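Local coordinates for protein alpha-galactosidase (Umbelopsis vinacea, PDB 3A5V) that hydrolyses terminal alpha-galactosidic bonds to release galactose, as a tetrameric, N-glycosylated member of glycoside hydrolase family 27, at residues Asn294-Phe299 against Asn317-Thr322; Asp343-Asn348 against Leu388-Ser393. One frame throughout, in Å; residues are numbered along the deposited sequence. Where two conformers were deposited one is given.

Contact 1: Asn294-Phe299 against Asn317-Thr322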
loop_
_atom_site.group_PDB
_atom_site.type_symbol
_atom_site.label_atom_id
_atom_site.label_comp_id
_atom_site.label_asym_id
_atom_site.label_seq_id
_atom_site.Cartn_x
_atom_site.Cartn_y
_atom_site.Cartn_z
ATOM N N ASN A 294 28.599 18.448 8.184
ATOM C CA ASN A 294 28.249 17.561 7.067
ATOM C C ASN A 294 29.381 16.572 6.770
ATOM O O ASN A 294 29.146 15.391 6.491
ATOM C CB ASN A 294 27.901 18.405 5.815
ATOM C CG ASN A 294 27.499 17.540 4.597
ATOM O OD1 ASN A 294 28.291 17.344 3.679
ATOM N ND2 ASN A 294 26.256 17.039 4.592
ATOM N N GLN A 295 30.612 17.060 6.896
ATOM C CA GLN A 295 31.808 16.292 6.532
ATOM C C GLN A 295 32.420 15.572 7.737
ATOM O O GLN A 295 33.529 15.036 7.648
ATOM C CB GLN A 295 32.836 17.239 5.888
ATOM C CG GLN A 295 32.317 17.849 4.575
ATOM C CD GLN A 295 32.136 16.800 3.482
ATOM O OE1 GLN A 295 33.113 16.190 3.035
ATOM N NE2 GLN A 295 30.878 16.568 3.056
ATOM N N ASP A 296 31.697 15.558 8.853
ATOM C CA ASP A 296 32.204 14.949 10.097
ATOM C C ASP A 296 32.608 13.471 9.975
ATOM O O ASP A 296 31.882 12.658 9.391
ATOM C CB ASP A 296 31.186 15.109 11.235
ATOM C CG ASP A 296 31.681 14.509 12.532
ATOM O OD1 ASP A 296 32.502 15.158 13.215
ATOM O OD2 ASP A 296 31.275 13.371 12.851
ATOM N N SER A 297 33.746 13.121 10.581
ATOM C CA SER A 297 34.306 11.760 10.486
ATOM C C SER A 297 33.487 10.636 11.125
ATOM O O SER A 297 33.720 9.458 10.829
ATOM C CB SER A 297 35.751 11.741 11.024
ATOM O OG SER A 297 35.748 12.051 12.404
ATOM N N SER A 298 32.531 10.968 11.992
ATOM C CA SER A 298 31.625 9.946 12.523
ATOM C C SER A 298 30.523 9.544 11.544
ATOM O O SER A 298 29.829 8.560 11.785
ATOM C CB SER A 298 31.016 10.376 13.866
ATOM O OG SER A 298 32.055 10.527 14.818
ATOM N N PHE A 299 30.339 10.313 10.456
ATOM C CA PHE A 299 29.422 9.903 9.359
ATOM C C PHE A 299 27.977 9.609 9.784
ATOM O O PHE A 299 27.312 8.786 9.150
ATOM C CB PHE A 299 29.953 8.634 8.672
ATOM C CG PHE A 299 31.346 8.763 8.193
ATOM C CD1 PHE A 299 31.745 9.881 7.513
ATOM C CD2 PHE A 299 32.255 7.787 8.433
ATOM C CE1 PHE A 299 33.004 9.996 7.107
ATOM C CE2 PHE A 299 33.491 7.922 8.011
ATOM C CZ PHE A 299 33.861 9.022 7.347
ATOM N N ASN A 317 25.685 12.632 17.018
ATOM C CA ASN A 317 27.112 12.609 17.362
ATOM C C ASN A 317 28.014 13.174 16.281
ATOM O O ASN A 317 27.767 12.985 15.067
ATOM C CB ASN A 317 27.573 11.164 17.584
ATOM C CG ASN A 317 26.728 10.427 18.590
ATOM O OD1 ASN A 317 25.912 9.587 18.221
ATOM N ND2 ASN A 317 26.909 10.741 19.866
ATOM N N LEU A 318 29.074 13.829 16.754
ATOM C CA LEU A 318 30.187 14.290 15.934
ATOM C C LEU A 318 31.479 13.681 16.503
ATOM O O LEU A 318 31.442 12.980 17.524
ATOM C CB LEU A 318 30.252 15.820 15.941
ATOM C CG LEU A 318 29.043 16.616 15.415
ATOM C CD1 LEU A 318 29.247 18.112 15.674
ATOM C CD2 LEU A 318 28.784 16.337 13.932
ATOM N N ALA A 319 32.608 13.934 15.846
ATOM C CA ALA A 319 33.886 13.302 16.218
ATOM C C ALA A 319 34.329 13.741 17.627
ATOM O O ALA A 319 33.893 14.786 18.127
ATOM C CB ALA A 319 34.966 13.658 15.179
ATOM N N ASN A 320 35.159 12.926 18.278
ATOM C CA ASN A 320 35.780 13.312 19.565
ATOM C C ASN A 320 34.781 13.626 20.673
ATOM O O ASN A 320 34.948 14.595 21.447
ATOM C CB ASN A 320 36.738 14.487 19.361
ATOM C CG ASN A 320 37.710 14.244 18.232
ATOM O OD1 ASN A 320 37.887 15.094 17.351
ATOM N ND2 ASN A 320 38.318 13.063 18.217
ATOM N N ASN A 321 33.741 12.801 20.732
ATOM C CA ASN A 321 32.734 12.874 21.780
ATOM C C ASN A 321 31.958 14.202 21.800
ATOM O O ASN A 321 31.472 14.623 22.850
ATOM C CB ASN A 321 33.396 12.582 23.145
ATOM C CG ASN A 321 32.448 11.979 24.144
ATOM O OD1 ASN A 321 31.496 11.285 23.785
ATOM N ND2 ASN A 321 32.702 12.240 25.426
ATOM N N THR A 322 31.852 14.878 20.659
ATOM C CA THR A 322 31.070 16.113 20.606
ATOM C C THR A 322 29.680 15.807 20.017
ATOM O O THR A 322 29.437 14.685 19.560
ATOM C CB THR A 322 31.800 17.246 19.847
ATOM O OG1 THR A 322 32.024 16.848 18.489
ATOM C CG2 THR A 322 33.173 17.578 20.531
HETATM O O HOH W 1 28.733 12.754 12.414
HETATM O O HOH W 2 31.342 9.856 17.259
#

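Contact 2: Asp343-Asn348 against Leu388-Ser393. With NAG (2-acetamido-2-deoxy-beta-D-glucopyranose), chain D; NAG (2-acetamido-2-deoxy-beta-D-glucopyranose), chain B.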
loop_
_atom_site.group_PDB
_atom_site.type_symbol
_atom_site.label_atom_id
_atom_site.label_comp_id
_atom_site.label_asym_id
_atom_site.label_seq_id
_atom_site.Cartn_x
_atom_site.Cartn_y
_atom_site.Cartn_z
ATOM N N ASP A 343 17.030 14.920 26.711
ATOM C CA ASP A 343 16.551 14.782 25.330
ATOM C C ASP A 343 17.706 14.680 24.335
ATOM O O ASP A 343 17.672 13.825 23.451
ATOM C CB ASP A 343 15.639 15.934 24.956
ATOM C CG ASP A 343 14.230 15.764 25.534
ATOM O OD1 ASP A 343 13.803 14.611 25.810
ATOM O OD2 ASP A 343 13.567 16.785 25.703
ATOM N N ILE A 344 18.712 15.541 24.484
ATOM C CA ILE A 344 19.881 15.536 23.586
ATOM C C ILE A 344 20.540 14.147 23.519
ATOM O O ILE A 344 20.920 13.685 22.424
ATOM C CB ILE A 344 20.902 16.649 23.959
ATOM C CG1 ILE A 344 20.272 18.034 23.701
ATOM C CG2 ILE A 344 22.230 16.503 23.147
ATOM C CD1 ILE A 344 20.977 19.211 24.436
ATOM N N TRP A 345 20.664 13.495 24.684
ATOM C CA TRP A 345 21.222 12.137 24.774
ATOM C C TRP A 345 20.158 11.075 25.150
ATOM O O TRP A 345 20.448 10.111 25.882
ATOM C CB TRP A 345 22.430 12.109 25.746
ATOM C CG TRP A 345 23.607 12.869 25.166
ATOM C CD1 TRP A 345 24.480 12.416 24.223
ATOM C CD2 TRP A 345 24.002 14.208 25.467
ATOM N NE1 TRP A 345 25.407 13.383 23.925
ATOM C CE2 TRP A 345 25.141 14.496 24.671
ATOM C CE3 TRP A 345 23.512 15.198 26.334
ATOM C CZ2 TRP A 345 25.793 15.729 24.708
ATOM C CZ3 TRP A 345 24.157 16.431 26.374
ATOM C CH2 TRP A 345 25.299 16.682 25.569
ATOM N N VAL A 346 18.939 11.237 24.624
ATOM C CA VAL A 346 17.839 10.307 24.934
ATOM C C VAL A 346 18.196 8.817 24.745
ATOM O O VAL A 346 17.828 7.997 25.582
ATOM C CB VAL A 346 16.496 10.663 24.180
ATOM C CG1 VAL A 346 16.660 10.638 22.639
ATOM C CG2 VAL A 346 15.322 9.759 24.648
ATOM N N TYR A 347 18.914 8.471 23.671
ATOM C CA TYR A 347 19.184 7.062 23.379
ATOM C C TYR A 347 20.183 6.458 24.370
ATOM O O TYR A 347 20.302 5.228 24.468
ATOM C CB TYR A 347 19.605 6.861 21.915
ATOM C CG TYR A 347 18.579 7.456 20.957
ATOM C CD1 TYR A 347 17.238 7.041 20.992
ATOM C CD2 TYR A 347 18.944 8.451 20.047
ATOM C CE1 TYR A 347 16.286 7.615 20.146
ATOM C CE2 TYR A 347 18.010 9.004 19.172
ATOM C CZ TYR A 347 16.685 8.590 19.242
ATOM O OH TYR A 347 15.773 9.150 18.391
ATOM N N ASN A 348 20.870 7.328 25.113
ATOM C CA ASN A 348 21.783 6.880 26.172
ATOM C C ASN A 348 21.147 6.732 27.548
ATOM O O ASN A 348 21.808 6.268 28.471
ATOM C CB ASN A 348 22.995 7.810 26.287
ATOM C CG ASN A 348 23.867 7.784 25.050
ATOM O OD1 ASN A 348 23.793 8.685 24.207
ATOM N ND2 ASN A 348 24.710 6.769 24.942
ATOM N N LEU A 388 23.979 24.186 17.010
ATOM C CA LEU A 388 24.870 24.188 18.164
ATOM C C LEU A 388 25.817 23.018 18.118
ATOM O O LEU A 388 25.448 21.918 17.652
ATOM C CB LEU A 388 24.068 24.100 19.483
ATOM C CG LEU A 388 22.885 25.068 19.637
ATOM C CD1 LEU A 388 22.082 24.730 20.906
ATOM C CD2 LEU A 388 23.361 26.535 19.636
ATOM N N LYS A 389 27.032 23.248 18.615
ATOM C CA LYS A 389 27.956 22.159 18.904
ATOM C C LYS A 389 28.285 22.112 20.394
ATOM O O LYS A 389 28.751 23.101 20.972
ATOM C CB LYS A 389 29.245 22.297 18.079
ATOM C CG LYS A 389 30.223 21.119 18.279
ATOM C CD LYS A 389 31.507 21.360 17.499
ATOM C CE LYS A 389 32.531 20.249 17.730
ATOM N NZ LYS A 389 33.739 20.531 16.920
ATOM N N PHE A 390 28.030 20.953 20.997
ATOM C CA PHE A 390 28.383 20.686 22.392
ATOM C C PHE A 390 29.787 20.120 22.390
ATOM O O PHE A 390 30.054 19.137 21.689
ATOM C CB PHE A 390 27.394 19.689 23.021
ATOM C CG PHE A 390 26.087 20.321 23.469
ATOM C CD1 PHE A 390 25.219 20.897 22.544
ATOM C CD2 PHE A 390 25.739 20.331 24.814
ATOM C CE1 PHE A 390 23.996 21.505 22.959
ATOM C CE2 PHE A 390 24.541 20.913 25.246
ATOM C CZ PHE A 390 23.664 21.515 24.317
ATOM N N MET A 391 30.683 20.743 23.157
ATOM C CA MET A 391 32.114 20.425 23.084
ATOM C C MET A 391 32.495 19.194 23.905
ATOM O O MET A 391 33.633 18.734 23.878
ATOM C CB MET A 391 32.962 21.650 23.469
ATOM C CG MET A 391 32.699 22.867 22.600
ATOM S SD MET A 391 33.065 22.628 20.836
ATOM C CE MET A 391 34.849 22.632 20.899
ATOM N N ASP A 392 31.509 18.650 24.612
ATOM C CA ASP A 392 31.667 17.414 25.351
ATOM C C ASP A 392 30.290 16.751 25.439
ATOM O O ASP A 392 29.284 17.301 24.966
ATOM C CB ASP A 392 32.245 17.686 26.755
ATOM C CG ASP A 392 33.069 16.498 27.314
ATOM O OD1 ASP A 392 32.826 15.330 26.938
ATOM O OD2 ASP A 392 33.982 16.743 28.130
ATOM N N SER A 393 30.264 15.564 26.032
ATOM C CA SER A 393 29.059 14.757 26.155
ATOM C C SER A 393 28.638 14.653 27.618
ATOM O O SER A 393 29.485 14.639 28.513
ATOM C CB SER A 393 29.349 13.354 25.620
ATOM O OG SER A 393 28.252 12.493 25.842
HETATM C C1 NAG D . 35.808 19.413 30.563
HETATM C C2 NAG D . 36.822 18.672 29.683
HETATM C C3 NAG D . 37.137 17.269 30.210
HETATM C C4 NAG D . 37.295 17.208 31.738
HETATM C C5 NAG D . 36.231 18.059 32.450
HETATM C C6 NAG D . 36.451 18.131 33.963
HETATM C C7 NAG D . 36.802 19.300 27.316
HETATM C C8 NAG D . 36.210 19.033 25.959
HETATM N N2 NAG D . 36.366 18.532 28.309
HETATM O O3 NAG D . 38.308 16.806 29.559
HETATM O O4 NAG D . 37.180 15.864 32.163
HETATM O O5 NAG D . 36.219 19.375 31.914
HETATM O O6 NAG D . 37.507 19.030 34.256
HETATM O O7 NAG D . 37.627 20.200 27.458
HETATM C C1 NAG B . 32.904 23.843 30.469
HETATM C C2 NAG B . 33.464 23.301 31.797
HETATM C C3 NAG B . 34.722 22.460 31.561
HETATM C C4 NAG B . 34.455 21.373 30.517
HETATM C C5 NAG B . 33.795 21.982 29.266
HETATM C C6 NAG B . 33.418 20.894 28.258
HETATM C C7 NAG B . 33.259 24.383 33.972
HETATM C C8 NAG B . 33.445 25.645 34.772
HETATM N N2 NAG B . 33.744 24.383 32.732
HETATM O O3 NAG B . 35.145 21.862 32.768
HETATM O O4 NAG B . 35.678 20.780 30.122
HETATM O O5 NAG B . 32.657 22.733 29.619
HETATM O O6 NAG B . 32.961 21.471 27.058
HETATM O O7 NAG B . 32.699 23.400 34.481
#

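Contact 1: Asn294-Phe299 against Asn317-Thr322
Asn317 meets the 294-299 loop through its backbone carbonyl: a water lies within hydrogen-bonding distance of both Asn317 O and Asp296 OD2 and bridges them. Leu318 lies against the flank of the Asp296 side chain, its CD2 3.8 Å from Asp296 CB and its CB near Asp296 OD1. A second water donates to Leu318 O and is also hydrogen-bonded to Ser298 OG. Ala319 carries the direct bond: its N-H reaches Asp296 OD1 at 2.9 Å, fairly straight at 158°, on the syn side and close to the carboxylate plane. With CG anti to the Asp296 backbone N (chi1 -179°), the acid extends across to that N-H. Its other oxygen, OD2, takes Ser298 N at 2.8 Å from well above the carboxylate plane, closing an Asx turn, so both oxygens are engaged and the group's rotation is restrained. Ala319 CB packs 3.3 Å from Ser297 OG. Beyond it the chain reverses in a type I' turn, where Ala319 O accepts from both Thr322 N and Thr322 OG1, the hydroxyl at 2.8 Å in the carbonyl plane. Asp296 also lies beside a bound polyether, probably from the crystallisation liquor. The contact sets the loop between helix 288-294 and strand 303-308 against the hairpin of strands 311-318 and 322-329, where Leu318 also packs on Val324 and, from strand 384-390, Lys389.

Contact 2: Asp343-Asn348 against Leu388-Ser393
Trp345 turns the edge of its six-membered ring toward the face of Phe390 in an offset edge-to-face pair, the planes at 86° and the centroids 5.7 Å apart. Trp345 CH2 leads, 3.8 Å from Phe390 CD2. Ile344 adds its CD1, which touches Phe390 CZ at 3.5 Å. The indole is sandwiched near its rim: Ile344 CG2 lies over one face and Ser393 OG over the other, 3.4 Å above the plane. Chi1 of Ser393 (174°) swings OG over the indole and away from its own N; its hydrogen-bond partner is Thr395 N. Asp392 O, buried without a polar partner, sits 3.8 Å from Trp345 CZ2. Replacing Trp345 by alanine is likely to leave the Phe390 face without its edge partner and open a gap between Ile344 and Ser393. Farther out, Asp392 divides its carboxylate: OD1 receives Ser393 N at 2.7 Å, and OD2 the acetamido N2 of one N-acetylglucosamine (chain D) at 3.0 Å. Trp341 makes a second edge-to-face pair with Phe390, while Val325 and Val360 pack on it from the flanking strands. On the following 3-10 segment, Tyr347 OH is hydrogen-bonded to Asp198 of a neighbouring subunit, placing this end at an interface. The end of helix 341-344 and Trp345 thus pack over the Phe390 end of strand 384-390, an aromatic cluster with Trp341 on the antiparallel sheet of the family's C-terminal beta-sandwich domain.

In the fold
Contact 1 is a surface join and contact 2 a buried one, their centres about 12 Å apart, and both involve the six-stranded antiparallel sheet of the C-terminal domain. The first ties a hairpin of that sheet to the loop leaving helix 288-294, which follows the last barrel strand, 268-270, so it joins the two parts of the chain through a carboxylate, a backbone N-H and two waters. The second lies wholly within the beta-sandwich part and relies on aromatic and aliphatic packing, with polar and sugar contacts at its outer end. They touch directly: Thr322 CB lies 3.2 Å from Phe390 O, and Asn321 packs against Asp392 and Ser393.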